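Local coordinates for sensor protein, Kinase (Polaromonas sp. JS666, PDB 3GRC) that probably works as a sensor kinase component in two-component signalling, using a CheY-like receiver domain expected to accept a phosphoryl group in a phosphorelay, at residues Ile9-Asp14 with Leu24-Gly29; Gln41-Val46 with Arg70-Asp75; Asp64-Ile69 with Gln100-Ser105; Thr106-Pro111 with Ile118-Arg123. All coordinates share one frame; numbering follows the deposited sequence.

Interaction 1 (Ile9-Asp14 with Leu24-Gly29); sequences ILICED and LMLEKG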
loop_
_atom_site.group_PDB
_atom_site.type_symbol
_atom_site.label_atom_id
_atom_site.label_comp_id
_atom_site.label_asym_id
_atom_site.label_seq_id
_atom_site.Cartn_x
_atom_site.Cartn_y
_atom_site.Cartn_z
ATOM N N ILE A 9 2.809 -5.754 -6.799
ATOM C CA ILE A 9 2.462 -4.884 -5.674
ATOM C C ILE A 9 3.646 -4.656 -4.739
ATOM O O ILE A 9 4.386 -5.585 -4.444
ATOM C CB ILE A 9 1.332 -5.504 -4.827
ATOM C CG1 ILE A 9 0.132 -5.849 -5.710
ATOM C CG2 ILE A 9 0.936 -4.559 -3.702
ATOM C CD1 ILE A 9 -0.449 -4.680 -6.442
ATOM N N LEU A 10 3.838 -3.426 -4.278
ATOM C CA LEU A 10 4.913 -3.161 -3.333
ATOM C C LEU A 10 4.310 -3.117 -1.926
ATOM O O LEU A 10 3.515 -2.236 -1.607
ATOM C CB LEU A 10 5.610 -1.835 -3.636
ATOM C CG LEU A 10 6.667 -1.391 -2.614
ATOM C CD1 LEU A 10 7.853 -2.349 -2.597
ATOM C CD2 LEU A 10 7.141 0.011 -2.973
ATOM N N ILE A 11 4.686 -4.088 -1.106
ATOM C CA ILE A 11 4.214 -4.199 0.265
ATOM C C ILE A 11 5.145 -3.485 1.240
ATOM O O ILE A 11 6.295 -3.885 1.404
ATOM C CB ILE A 11 4.153 -5.675 0.712
ATOM C CG1 ILE A 11 3.270 -6.476 -0.236
ATOM C CG2 ILE A 11 3.670 -5.764 2.154
ATOM C CD1 ILE A 11 3.326 -7.959 0.023
ATOM N N CYS A 12 4.653 -2.439 1.889
ATOM C CA CYS A 12 5.451 -1.716 2.869
ATOM C C CYS A 12 4.805 -2.029 4.204
ATOM O O CYS A 12 3.738 -1.487 4.540
ATOM C CB CYS A 12 5.417 -0.214 2.596
ATOM S SG CYS A 12 6.304 0.817 3.778
ATOM N N GLU A 13 5.453 -2.911 4.962
ATOM C CA GLU A 13 4.927 -3.352 6.245
ATOM C C GLU A 13 6.038 -3.572 7.259
ATOM O O GLU A 13 7.041 -4.225 6.978
ATOM C CB GLU A 13 4.122 -4.645 6.035
ATOM C CG GLU A 13 3.769 -5.452 7.295
ATOM C CD GLU A 13 2.841 -4.728 8.252
ATOM O OE1 GLU A 13 1.722 -4.369 7.851
ATOM O OE2 GLU A 13 3.231 -4.524 9.411
ATOM N N ASP A 14 5.848 -3.007 8.435
ATOM C CA ASP A 14 6.811 -3.125 9.512
ATOM C C ASP A 14 6.886 -4.528 10.131
ATOM O O ASP A 14 7.958 -4.975 10.536
ATOM C CB ASP A 14 6.483 -2.107 10.607
ATOM C CG ASP A 14 7.425 -2.203 11.791
ATOM O OD1 ASP A 14 8.626 -1.931 11.625
ATOM O OD2 ASP A 14 6.966 -2.566 12.890
ATOM N N LEU A 24 1.904 -13.717 0.535
ATOM C CA LEU A 24 1.191 -14.962 0.224
ATOM C C LEU A 24 -0.263 -14.763 -0.235
ATOM O O LEU A 24 -0.696 -15.434 -1.173
ATOM C CB LEU A 24 1.233 -15.910 1.424
ATOM C CG LEU A 24 2.658 -16.381 1.713
ATOM C CD1 LEU A 24 2.723 -17.045 3.097
ATOM C CD2 LEU A 24 3.104 -17.336 0.590
HETATM N N MSE A 25 -1.019 -13.869 0.417
HETATM C CA MSE A 25 -2.417 -13.585 0.002
HETATM C C MSE A 25 -2.459 -12.979 -1.415
HETATM O O MSE A 25 -3.326 -13.301 -2.231
HETATM C CB MSE A 25 -3.097 -12.565 0.944
HETATM C CG MSE A 25 -3.424 -13.017 2.332
HETATM SE SE MSE A 25 -4.367 -11.581 3.291
HETATM C CE MSE A 25 -4.840 -12.686 4.844
ATOM N N LEU A 26 -1.533 -12.072 -1.685
ATOM C CA LEU A 26 -1.497 -11.425 -2.981
ATOM C C LEU A 26 -1.238 -12.435 -4.089
ATOM O O LEU A 26 -1.845 -12.362 -5.162
ATOM C CB LEU A 26 -0.434 -10.333 -2.998
ATOM C CG LEU A 26 -0.852 -9.133 -2.157
ATOM C CD1 LEU A 26 0.129 -7.955 -2.321
ATOM C CD2 LEU A 26 -2.230 -8.740 -2.607
ATOM N N GLU A 27 -0.340 -13.372 -3.815
ATOM C CA GLU A 27 -0.014 -14.407 -4.778
ATOM C C GLU A 27 -1.291 -15.205 -5.079
ATOM O O GLU A 27 -1.589 -15.487 -6.230
ATOM C CB GLU A 27 1.088 -15.332 -4.242
ATOM C CG GLU A 27 1.442 -16.486 -5.189
ATOM C CD GLU A 27 2.639 -17.296 -4.714
ATOM O OE1 GLU A 27 2.604 -17.812 -3.578
ATOM O OE2 GLU A 27 3.620 -17.416 -5.483
ATOM N N LYS A 28 -2.057 -15.569 -4.059
ATOM C CA LYS A 28 -3.288 -16.301 -4.340
ATOM C C LYS A 28 -4.210 -15.465 -5.239
ATOM O O LYS A 28 -4.910 -16.004 -6.087
ATOM C CB LYS A 28 -4.017 -16.656 -3.047
ATOM C CG LYS A 28 -3.329 -17.730 -2.235
ATOM C CD LYS A 28 -3.273 -19.033 -2.995
ATOM C CE LYS A 28 -2.848 -20.162 -2.080
ATOM N NZ LYS A 28 -2.666 -21.435 -2.829
ATOM N N GLY A 29 -4.189 -14.148 -5.060
ATOM C CA GLY A 29 -5.036 -13.273 -5.846
ATOM C C GLY A 29 -4.502 -12.882 -7.215
ATOM O O GLY A 29 -5.076 -12.011 -7.871
#

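Interaction 2 (Gln41-Val46 with Arg70-Asp75); sequences QALEQV and RALRRD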
loop_
_atom_site.group_PDB
_atom_site.type_symbol
_atom_site.label_atom_id
_atom_site.label_comp_id
_atom_site.label_asym_id
_atom_site.label_seq_id
_atom_site.Cartn_x
_atom_site.Cartn_y
_atom_site.Cartn_z
ATOM N N GLN A 41 12.806 2.480 2.510
ATOM C CA GLN A 41 12.920 1.367 1.581
ATOM C C GLN A 41 11.849 1.445 0.506
ATOM O O GLN A 41 12.106 1.138 -0.657
ATOM C CB GLN A 41 12.783 0.037 2.302
ATOM C CG GLN A 41 13.962 -0.357 3.133
ATOM C CD GLN A 41 13.937 -1.837 3.431
ATOM O OE1 GLN A 41 12.871 -2.404 3.680
ATOM N NE2 GLN A 41 15.108 -2.476 3.408
ATOM N N ALA A 42 10.648 1.858 0.897
ATOM C CA ALA A 42 9.567 1.963 -0.064
ATOM C C ALA A 42 9.890 3.035 -1.114
ATOM O O ALA A 42 9.705 2.816 -2.310
ATOM C CB ALA A 42 8.261 2.279 0.650
ATOM N N LEU A 43 10.382 4.186 -0.668
ATOM C CA LEU A 43 10.732 5.264 -1.592
ATOM C C LEU A 43 11.828 4.833 -2.577
ATOM O O LEU A 43 11.742 5.103 -3.776
ATOM C CB LEU A 43 11.168 6.508 -0.809
ATOM C CG LEU A 43 9.996 7.190 -0.095
ATOM C CD1 LEU A 43 10.471 8.296 0.830
ATOM C CD2 LEU A 43 9.055 7.736 -1.155
ATOM N N GLU A 44 12.842 4.143 -2.070
ATOM C CA GLU A 44 13.931 3.663 -2.914
ATOM C C GLU A 44 13.413 2.635 -3.925
ATOM O O GLU A 44 13.572 2.783 -5.141
ATOM C CB GLU A 44 15.010 3.001 -2.049
ATOM C CG GLU A 44 16.265 2.602 -2.815
ATOM C CD GLU A 44 17.222 1.725 -2.005
ATOM O OE1 GLU A 44 17.411 1.966 -0.790
ATOM O OE2 GLU A 44 17.804 0.794 -2.598
ATOM N N GLN A 45 12.768 1.597 -3.403
ATOM C CA GLN A 45 12.267 0.502 -4.220
ATOM C C GLN A 45 11.194 0.826 -5.258
ATOM O O GLN A 45 11.190 0.248 -6.344
ATOM C CB GLN A 45 11.755 -0.616 -3.299
ATOM C CG GLN A 45 11.437 -1.915 -3.998
ATOM C CD GLN A 45 12.606 -2.430 -4.806
ATOM O OE1 GLN A 45 13.737 -2.402 -4.347
ATOM N NE2 GLN A 45 12.334 -2.905 -6.013
ATOM N N VAL A 46 10.287 1.741 -4.937
ATOM C CA VAL A 46 9.205 2.055 -5.857
ATOM C C VAL A 46 9.695 2.605 -7.194
ATOM O O VAL A 46 9.028 2.455 -8.216
ATOM C CB VAL A 46 8.201 3.047 -5.223
ATOM C CG1 VAL A 46 8.787 4.447 -5.183
ATOM C CG2 VAL A 46 6.903 3.015 -5.990
ATOM N N ARG A 70 2.169 11.015 1.383
ATOM C CA ARG A 70 2.253 12.410 0.971
ATOM C C ARG A 70 3.460 12.594 0.058
ATOM O O ARG A 70 3.360 13.237 -0.988
ATOM C CB ARG A 70 2.391 13.335 2.183
ATOM C CG ARG A 70 1.106 13.524 2.966
ATOM C CD ARG A 70 1.251 14.564 4.072
ATOM N NE ARG A 70 0.035 14.668 4.881
ATOM C CZ ARG A 70 -1.174 14.972 4.405
ATOM N NH1 ARG A 70 -1.359 15.212 3.109
ATOM N NH2 ARG A 70 -2.208 15.034 5.231
ATOM N N ALA A 71 4.594 12.017 0.454
ATOM C CA ALA A 71 5.823 12.124 -0.327
ATOM C C ALA A 71 5.632 11.527 -1.722
ATOM O O ALA A 71 6.108 12.081 -2.713
ATOM C CB ALA A 71 6.969 11.424 0.404
ATOM N N LEU A 72 4.922 10.404 -1.801
ATOM C CA LEU A 72 4.665 9.753 -3.090
ATOM C C LEU A 72 3.772 10.589 -4.016
ATOM O O LEU A 72 3.959 10.600 -5.234
ATOM C CB LEU A 72 4.031 8.378 -2.860
ATOM C CG LEU A 72 4.964 7.341 -2.232
ATOM C CD1 LEU A 72 4.157 6.195 -1.653
ATOM C CD2 LEU A 72 5.936 6.846 -3.284
ATOM N N ARG A 73 2.803 11.289 -3.444
ATOM C CA ARG A 73 1.920 12.107 -4.258
ATOM C C ARG A 73 2.607 13.376 -4.787
ATOM O O ARG A 73 2.172 13.944 -5.785
ATOM C CB ARG A 73 0.653 12.479 -3.468
ATOM C CG ARG A 73 -0.245 11.295 -3.125
ATOM C CD ARG A 73 -0.317 10.315 -4.277
ATOM N NE ARG A 73 -1.321 9.288 -4.083
ATOM C CZ ARG A 73 -1.264 8.086 -4.644
ATOM N NH1 ARG A 73 -0.237 7.770 -5.420
ATOM N NH2 ARG A 73 -2.236 7.208 -4.446
ATOM N N ARG A 74 3.681 13.810 -4.133
ATOM C CA ARG A 74 4.393 15.014 -4.564
ATOM C C ARG A 74 5.401 14.760 -5.684
ATOM O O ARG A 74 6.060 15.684 -6.157
ATOM C CB ARG A 74 5.076 15.678 -3.361
ATOM C CG ARG A 74 4.066 16.217 -2.351
ATOM C CD ARG A 74 4.693 16.744 -1.069
ATOM N NE ARG A 74 5.507 17.942 -1.272
ATOM C CZ ARG A 74 6.835 17.943 -1.324
ATOM N NH1 ARG A 74 7.506 16.803 -1.187
ATOM N NH2 ARG A 74 7.494 19.081 -1.501
ATOM N N ASP A 75 5.512 13.506 -6.111
ATOM C CA ASP A 75 6.427 13.131 -7.187
ATOM C C ASP A 75 5.596 12.672 -8.384
ATOM O O ASP A 75 4.798 11.746 -8.277
ATOM C CB ASP A 75 7.346 11.992 -6.734
ATOM C CG ASP A 75 8.465 11.711 -7.724
ATOM O OD1 ASP A 75 8.173 11.569 -8.932
ATOM O OD2 ASP A 75 9.634 11.631 -7.289
#

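Interaction 3 (Asp64-Ile69 with Gln100-Ser105); sequences DGVSLI and QPLAVS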
loop_
_atom_site.group_PDB
_atom_site.type_symbol
_atom_site.label_atom_id
_atom_site.label_comp_id
_atom_site.label_asym_id
_atom_site.label_seq_id
_atom_site.Cartn_x
_atom_site.Cartn_y
_atom_site.Cartn_z
ATOM N N ASP A 64 5.945 7.781 9.393
ATOM C CA ASP A 64 4.676 7.078 9.440
ATOM C C ASP A 64 4.081 6.966 8.039
ATOM O O ASP A 64 4.503 7.651 7.111
ATOM C CB ASP A 64 3.694 7.772 10.382
ATOM C CG ASP A 64 3.587 9.245 10.124
ATOM O OD1 ASP A 64 3.225 9.633 8.990
ATOM O OD2 ASP A 64 3.867 10.018 11.067
ATOM N N GLY A 65 3.096 6.092 7.903
ATOM C CA GLY A 65 2.460 5.866 6.623
ATOM C C GLY A 65 1.923 7.072 5.888
ATOM O O GLY A 65 2.090 7.160 4.678
ATOM N N VAL A 66 1.276 8.001 6.585
ATOM C CA VAL A 66 0.729 9.165 5.896
ATOM C C VAL A 66 1.840 10.041 5.319
ATOM O O VAL A 66 1.671 10.651 4.268
ATOM C CB VAL A 66 -0.177 10.003 6.825
ATOM C CG1 VAL A 66 -0.695 11.226 6.080
ATOM C CG2 VAL A 66 -1.359 9.152 7.300
ATOM N N SER A 67 2.974 10.091 6.008
ATOM C CA SER A 67 4.118 10.870 5.542
ATOM C C SER A 67 4.646 10.261 4.245
ATOM O O SER A 67 5.002 10.973 3.300
ATOM C CB SER A 67 5.229 10.857 6.598
ATOM O OG SER A 67 6.441 11.359 6.059
ATOM N N LEU A 68 4.707 8.934 4.215
ATOM C CA LEU A 68 5.170 8.217 3.040
ATOM C C LEU A 68 4.243 8.502 1.863
ATOM O O LEU A 68 4.701 8.845 0.775
ATOM C CB LEU A 68 5.203 6.716 3.321
ATOM C CG LEU A 68 5.422 5.771 2.134
ATOM C CD1 LEU A 68 6.611 6.215 1.289
ATOM C CD2 LEU A 68 5.634 4.369 2.678
ATOM N N ILE A 69 2.935 8.380 2.090
ATOM C CA ILE A 69 1.959 8.610 1.027
ATOM C C ILE A 69 2.004 10.044 0.490
ATOM O O ILE A 69 1.889 10.259 -0.719
ATOM C CB ILE A 69 0.520 8.265 1.497
ATOM C CG1 ILE A 69 0.421 6.771 1.808
ATOM C CG2 ILE A 69 -0.478 8.600 0.409
ATOM C CD1 ILE A 69 -0.894 6.347 2.418
ATOM N N GLN A 100 -8.689 13.998 -0.937
ATOM C CA GLN A 100 -8.487 13.725 -2.353
ATOM C C GLN A 100 -7.023 13.790 -2.784
ATOM O O GLN A 100 -6.558 12.940 -3.531
ATOM C CB GLN A 100 -9.332 14.682 -3.203
ATOM C CG GLN A 100 -10.826 14.428 -3.072
ATOM C CD GLN A 100 -11.209 12.993 -3.419
ATOM O OE1 GLN A 100 -12.334 12.557 -3.158
ATOM N NE2 GLN A 100 -10.275 12.255 -4.016
ATOM N N PRO A 101 -6.281 14.805 -2.325
ATOM C CA PRO A 101 -4.867 14.896 -2.713
ATOM C C PRO A 101 -4.060 13.656 -2.306
ATOM O O PRO A 101 -3.144 13.240 -3.015
ATOM C CB PRO A 101 -4.394 16.153 -1.989
ATOM C CG PRO A 101 -5.628 17.007 -1.963
ATOM C CD PRO A 101 -6.701 16.007 -1.583
ATOM N N LEU A 102 -4.413 13.079 -1.157
ATOM C CA LEU A 102 -3.751 11.886 -0.627
ATOM C C LEU A 102 -4.030 10.692 -1.558
ATOM O O LEU A 102 -3.195 9.815 -1.736
ATOM C CB LEU A 102 -4.254 11.610 0.793
ATOM C CG LEU A 102 -3.301 10.924 1.775
ATOM C CD1 LEU A 102 -2.068 11.796 1.971
ATOM C CD2 LEU A 102 -4.015 10.694 3.105
ATOM N N ALA A 103 -5.216 10.679 -2.153
ATOM C CA ALA A 103 -5.592 9.641 -3.108
ATOM C C ALA A 103 -5.406 8.189 -2.666
ATOM O O ALA A 103 -4.937 7.344 -3.437
ATOM C CB ALA A 103 -4.850 9.882 -4.437
ATOM N N VAL A 104 -5.762 7.894 -1.426
ATOM C CA VAL A 104 -5.663 6.525 -0.951
ATOM C C VAL A 104 -7.018 5.899 -1.277
ATOM O O VAL A 104 -8.072 6.355 -0.820
ATOM C CB VAL A 104 -5.329 6.479 0.559
ATOM C CG1 VAL A 104 -5.971 7.651 1.249
ATOM C CG2 VAL A 104 -5.775 5.143 1.172
ATOM N N SER A 105 -6.976 4.874 -2.120
ATOM C CA SER A 105 -8.175 4.197 -2.581
ATOM C C SER A 105 -9.039 3.585 -1.487
ATOM O O SER A 105 -10.255 3.774 -1.474
ATOM C CB SER A 105 -7.795 3.123 -3.600
ATOM O OG SER A 105 -7.124 3.709 -4.707
#

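Interaction 4 (Thr106-Pro111 with Ile118-Arg123); sequences TWLEKP and ILSLHR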
loop_
_atom_site.group_PDB
_atom_site.type_symbol
_atom_site.label_atom_id
_atom_site.label_comp_id
_atom_site.label_asym_id
_atom_site.label_seq_id
_atom_site.Cartn_x
_atom_site.Cartn_y
_atom_site.Cartn_z
ATOM N N THR A 106 -8.416 2.851 -0.579
ATOM C CA THR A 106 -9.147 2.201 0.497
ATOM C C THR A 106 -8.287 2.072 1.738
ATOM O O THR A 106 -7.085 1.853 1.644
ATOM C CB THR A 106 -9.579 0.768 0.120
ATOM O OG1 THR A 106 -9.924 0.700 -1.269
ATOM C CG2 THR A 106 -10.786 0.355 0.950
ATOM N N TRP A 107 -8.927 2.197 2.895
ATOM C CA TRP A 107 -8.272 2.077 4.186
ATOM C C TRP A 107 -8.783 0.777 4.807
ATOM O O TRP A 107 -9.940 0.692 5.216
ATOM C CB TRP A 107 -8.634 3.268 5.077
ATOM C CG TRP A 107 -8.227 4.586 4.492
ATOM C CD1 TRP A 107 -8.758 5.194 3.389
ATOM C CD2 TRP A 107 -7.192 5.446 4.955
ATOM N NE1 TRP A 107 -8.129 6.390 3.147
ATOM C CE2 TRP A 107 -7.155 6.588 4.130
ATOM C CE3 TRP A 107 -6.294 5.405 6.044
ATOM C CZ2 TRP A 107 -6.259 7.636 4.282
ATOM C CZ3 TRP A 107 -5.386 6.452 6.215
ATOM C CH2 TRP A 107 -5.395 7.563 5.351
ATOM N N LEU A 108 -7.920 -0.231 4.862
ATOM C CA LEU A 108 -8.279 -1.542 5.402
ATOM C C LEU A 108 -7.700 -1.788 6.787
ATOM O O LEU A 108 -6.540 -1.480 7.050
ATOM C CB LEU A 108 -7.793 -2.660 4.464
ATOM C CG LEU A 108 -8.318 -2.645 3.030
ATOM C CD1 LEU A 108 -7.868 -3.899 2.281
ATOM C CD2 LEU A 108 -9.831 -2.584 3.070
ATOM N N GLU A 109 -8.514 -2.373 7.657
ATOM C CA GLU A 109 -8.087 -2.688 9.015
ATOM C C GLU A 109 -7.493 -4.096 9.132
ATOM O O GLU A 109 -7.534 -4.888 8.198
ATOM C CB GLU A 109 -9.281 -2.569 9.980
ATOM C CG GLU A 109 -9.814 -1.145 10.137
ATOM C CD GLU A 109 -10.955 -1.034 11.135
ATOM O OE1 GLU A 109 -12.004 -1.682 10.917
ATOM O OE2 GLU A 109 -10.798 -0.292 12.133
ATOM N N LYS A 110 -6.913 -4.375 10.289
ATOM C CA LYS A 110 -6.359 -5.680 10.599
ATOM C C LYS A 110 -7.221 -6.117 11.786
ATOM O O LYS A 110 -7.581 -5.295 12.627
ATOM C CB LYS A 110 -4.893 -5.569 11.024
ATOM C CG LYS A 110 -3.903 -5.234 9.890
ATOM C CD LYS A 110 -2.518 -5.011 10.449
ATOM C CE LYS A 110 -1.517 -4.546 9.394
ATOM N NZ LYS A 110 -0.166 -4.210 9.975
ATOM N N PRO A 111 -7.594 -7.407 11.856
ATOM C CA PRO A 111 -7.274 -8.490 10.914
ATOM C C PRO A 111 -7.752 -8.214 9.490
ATOM O O PRO A 111 -8.853 -7.725 9.269
ATOM C CB PRO A 111 -7.964 -9.704 11.544
ATOM C CG PRO A 111 -9.152 -9.107 12.214
ATOM C CD PRO A 111 -8.560 -7.866 12.869
ATOM N N ILE A 118 -8.081 -8.073 -2.017
ATOM C CA ILE A 118 -7.893 -8.335 -3.436
ATOM C C ILE A 118 -8.848 -7.465 -4.257
ATOM O O ILE A 118 -8.440 -6.838 -5.229
ATOM C CB ILE A 118 -8.103 -9.834 -3.738
ATOM C CG1 ILE A 118 -7.248 -10.681 -2.772
ATOM C CG2 ILE A 118 -7.727 -10.139 -5.189
ATOM C CD1 ILE A 118 -5.737 -10.405 -2.818
ATOM N N LEU A 119 -10.101 -7.395 -3.831
ATOM C CA LEU A 119 -11.101 -6.587 -4.521
ATOM C C LEU A 119 -10.652 -5.126 -4.566
ATOM O O LEU A 119 -10.642 -4.505 -5.633
ATOM C CB LEU A 119 -12.454 -6.690 -3.818
ATOM C CG LEU A 119 -13.572 -5.825 -4.409
ATOM C CD1 LEU A 119 -13.805 -6.207 -5.877
ATOM C CD2 LEU A 119 -14.845 -6.010 -3.600
ATOM N N SER A 120 -10.271 -4.592 -3.405
ATOM C CA SER A 120 -9.801 -3.212 -3.294
ATOM C C SER A 120 -8.600 -2.921 -4.200
ATOM O O SER A 120 -8.567 -1.889 -4.860
ATOM C CB SER A 120 -9.437 -2.873 -1.843
ATOM O OG SER A 120 -10.574 -2.870 -0.996
ATOM N N LEU A 121 -7.612 -3.809 -4.246
ATOM C CA LEU A 121 -6.465 -3.549 -5.120
ATOM C C LEU A 121 -6.899 -3.503 -6.590
ATOM O O LEU A 121 -6.460 -2.635 -7.335
ATOM C CB LEU A 121 -5.352 -4.588 -4.910
ATOM C CG LEU A 121 -4.525 -4.410 -3.631
ATOM C CD1 LEU A 121 -3.778 -5.691 -3.326
ATOM C CD2 LEU A 121 -3.553 -3.250 -3.775
ATOM N N HIS A 122 -7.757 -4.433 -7.005
ATOM C CA HIS A 122 -8.251 -4.447 -8.386
ATOM C C HIS A 122 -8.966 -3.130 -8.682
ATOM O O HIS A 122 -8.710 -2.499 -9.703
ATOM C CB HIS A 122 -9.215 -5.621 -8.611
ATOM C CG HIS A 122 -8.521 -6.923 -8.869
ATOM N ND1 HIS A 122 -9.081 -8.141 -8.544
ATOM C CD2 HIS A 122 -7.313 -7.190 -9.407
ATOM C CE1 HIS A 122 -8.236 -9.107 -8.870
ATOM N NE2 HIS A 122 -7.158 -8.560 -9.393
ATOM N N ARG A 123 -9.859 -2.732 -7.777
ATOM C CA ARG A 123 -10.605 -1.484 -7.891
ATOM C C ARG A 123 -9.634 -0.311 -7.981
ATOM O O ARG A 123 -9.697 0.488 -8.916
ATOM C CB ARG A 123 -11.495 -1.270 -6.655
ATOM C CG ARG A 123 -12.993 -1.438 -6.868
ATOM C CD ARG A 123 -13.342 -2.872 -7.201
ATOM N NE ARG A 123 -14.780 -3.091 -7.370
ATOM C CZ ARG A 123 -15.693 -2.908 -6.417
ATOM N NH1 ARG A 123 -15.337 -2.492 -5.206
ATOM N NH2 ARG A 123 -16.971 -3.161 -6.677
HETATM O O HOH W 1 -9.967 0.198 -4.125
#

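Interaction 1 (Ile9-Asp14 with Leu24-Gly29)
Ile9 and Ile11 meet Leu26 in a buried, wholly apolar contact between strand 8-12 and helix 16-28. These are the first strand and helix of a receiver-type fold, and the helix lies over one face of the parallel sheet. The contact belongs to the beta-alpha-beta unit that ends in strand 32-36. One methyl does the work on the helix side. Leu26 CD1 lies 3.7 Å from Ile9 CB and 3.8 Å from Ile9 CG2, so it sits against the branch point of that isoleucine. The two side chains cross at about a right angle. Ile11 comes differently, tip to tip, with its CD1 4.0 Å from Leu26 CD1. Its chain is extended at the end (chi2 172°), which carries CD1 out to the helix. Leu26 is likewise stretched, with CD1 anti to CA (chi2 -172°). The strand alternates, so Ile9 and Ile11 face this helix while Leu10 and Cys12 turn to the other layer. Ser33 of strand 32-36 and Thr55 of strand 53-56 border the site. The contact uses carbon atoms alone, so helix and strand are held here by shape and by exclusion of water, not by directional bonds.

Interaction 2 (Gln41-Val46 with Arg70-Asp75)
Leu43 lays its CD2 methyl against CD2 of Leu72, 3.9 Å away. The pair joins helix 39-48 to helix 65-73, two neighbours on the same face of the central sheet in this CheY-like alpha/beta fold. The two leucine side chains cross at a slant. In both, CD1 is anti to CA (chi2 172° in Leu43, 162° in Leu72), and the touching methyl is the other branch, CD2. The ends of both side chains come nearer the opposing helix than the direction in which they leave their own backbones would suggest. The backbones come nearest at the same pair, with 7.7 Å between Leu43 CA and Leu72 CA. Leu72 is buried, whereas Leu43 is partly exposed. The sheet supplies the floor of the contact: Leu72 rests on Met54 and Ile83, and Val46 rests on Leu10. Ala42, with its small side chain, touches Met54 as well. The interface is apolar throughout. Val46 is the second partner of Leu72. Its CG1 stands between its own backbone N and carbonyl carbon, and it meets Leu72 CD2 at 4.2 Å.

Interaction 3 (Asp64-Ile69 with Gln100-Ser105)
Leu102 O takes a hydrogen bond from Arg73 NE, and Ile69 CG2 packs beside this oxygen at 3.7 Å. The carbonyl is therefore met by one polar group and one methyl, both from helix 65-73. The next carbonyl, that of Ala103, bonds to Arg73 NH2, so one guanidinium group holds two successive peptides of the loop. Next to these bonds the side chains meet through carbon alone. Ile69 CG2 lies 3.9 Å from Leu102 CD1 and just as near Leu102 CG, and the two side chains cross at about a right angle. Leu102 has CG roughly anti to its backbone N (chi1 -150°), which swings its end toward the helix. Val66, about one turn earlier in the helix than Ile69, adds a looser touch, with CG1 4.4 Å from Leu102 CD1. In the receiver fold this loop leads from helix 90-97 into the edge strand 106-108. The contact thus ties the connection to the neighbouring helix. Ala103 follows Leu102 in a left-handed backbone conformation (phi 51°), which turns the chain. Strand 82-86 lies alongside both segments: Ile69 and Val104 both touch its Val85, and Ser105 is backbone-bonded to its Ile83. At the other end of the helix segment, Asp64 is the N-cap. Its OD1 accepts from Ser67 N at 3.0 Å, with an N-H...O angle of 148°, and the donor approaches nearly along the C-O bond of the carboxylate.

Interaction 4 (Thr106-Pro111 with Ile118-Arg123)
Thr106 and Ser120 face each other across the contact, with Thr106 OG1 3.6 Å from Ser120 OG. That is packing distance. The hydroxyls take other partners. Thr106 OG1 is hydrogen-bonded to a water at 2.9 Å. The same water donates to Ser120 O at 2.6 Å. It thus bridges the threonine hydroxyl of the strand and a backbone carbonyl of the helix. Ser120 OG bonds back to Leu116 O, one turn earlier in its own helix. Its chi1 of -67° places OG beside the backbone N, where it can meet that carbonyl. Two methyls lie against the serine oxygen: Thr106 CG2 is 3.8 Å and Leu108 CD2 4.1 Å from Ser120 OG. The backbones come nearest here, 6.6 Å between Thr106 CA and Ser120 CA, consistent with the short side chains. Farther along the segment, Lys110, followed by cis-Pro111 in a pairing familiar from receiver domains, forms a salt bridge with Glu13 and a long, weak ion pair with Asp57, probably the phosphoacceptor as in CheY. Backbone hydrogen bonds from Thr106 and Leu108 to Val85 make 106-108 the edge strand beside strand 82-86, and Trp107 turns away from Ser120 onto Glu94 of helix 90-97. Helix 114-128 covers the face to which Thr106 and Leu108 point, where its Leu121 reaches Val84 and, together with Ile118, packs against Leu26 of helix 16-28.

In the fold
The four contacts come from one receiver domain built round a five-stranded parallel sheet. Interaction 1 closes before the others open, and interactions 2 and 3 alternate along the chain before interaction 4. Interactions 1 and 4 lie on one face, centres about 11 Å apart, where helices 16-28 and 114-128 pack together. Interactions 2 and 3 lie on the other face, about 10 Å apart, and share helix 65-73. Interactions 2 and 4 are the most distant pair, about 20 Å between centres, and do not touch. Strand 8-12 links the layers, since Leu10 and Cys12 reach helix 39-48. Segments 9-14 and 106-111 also meet at the probable phosphorylation site.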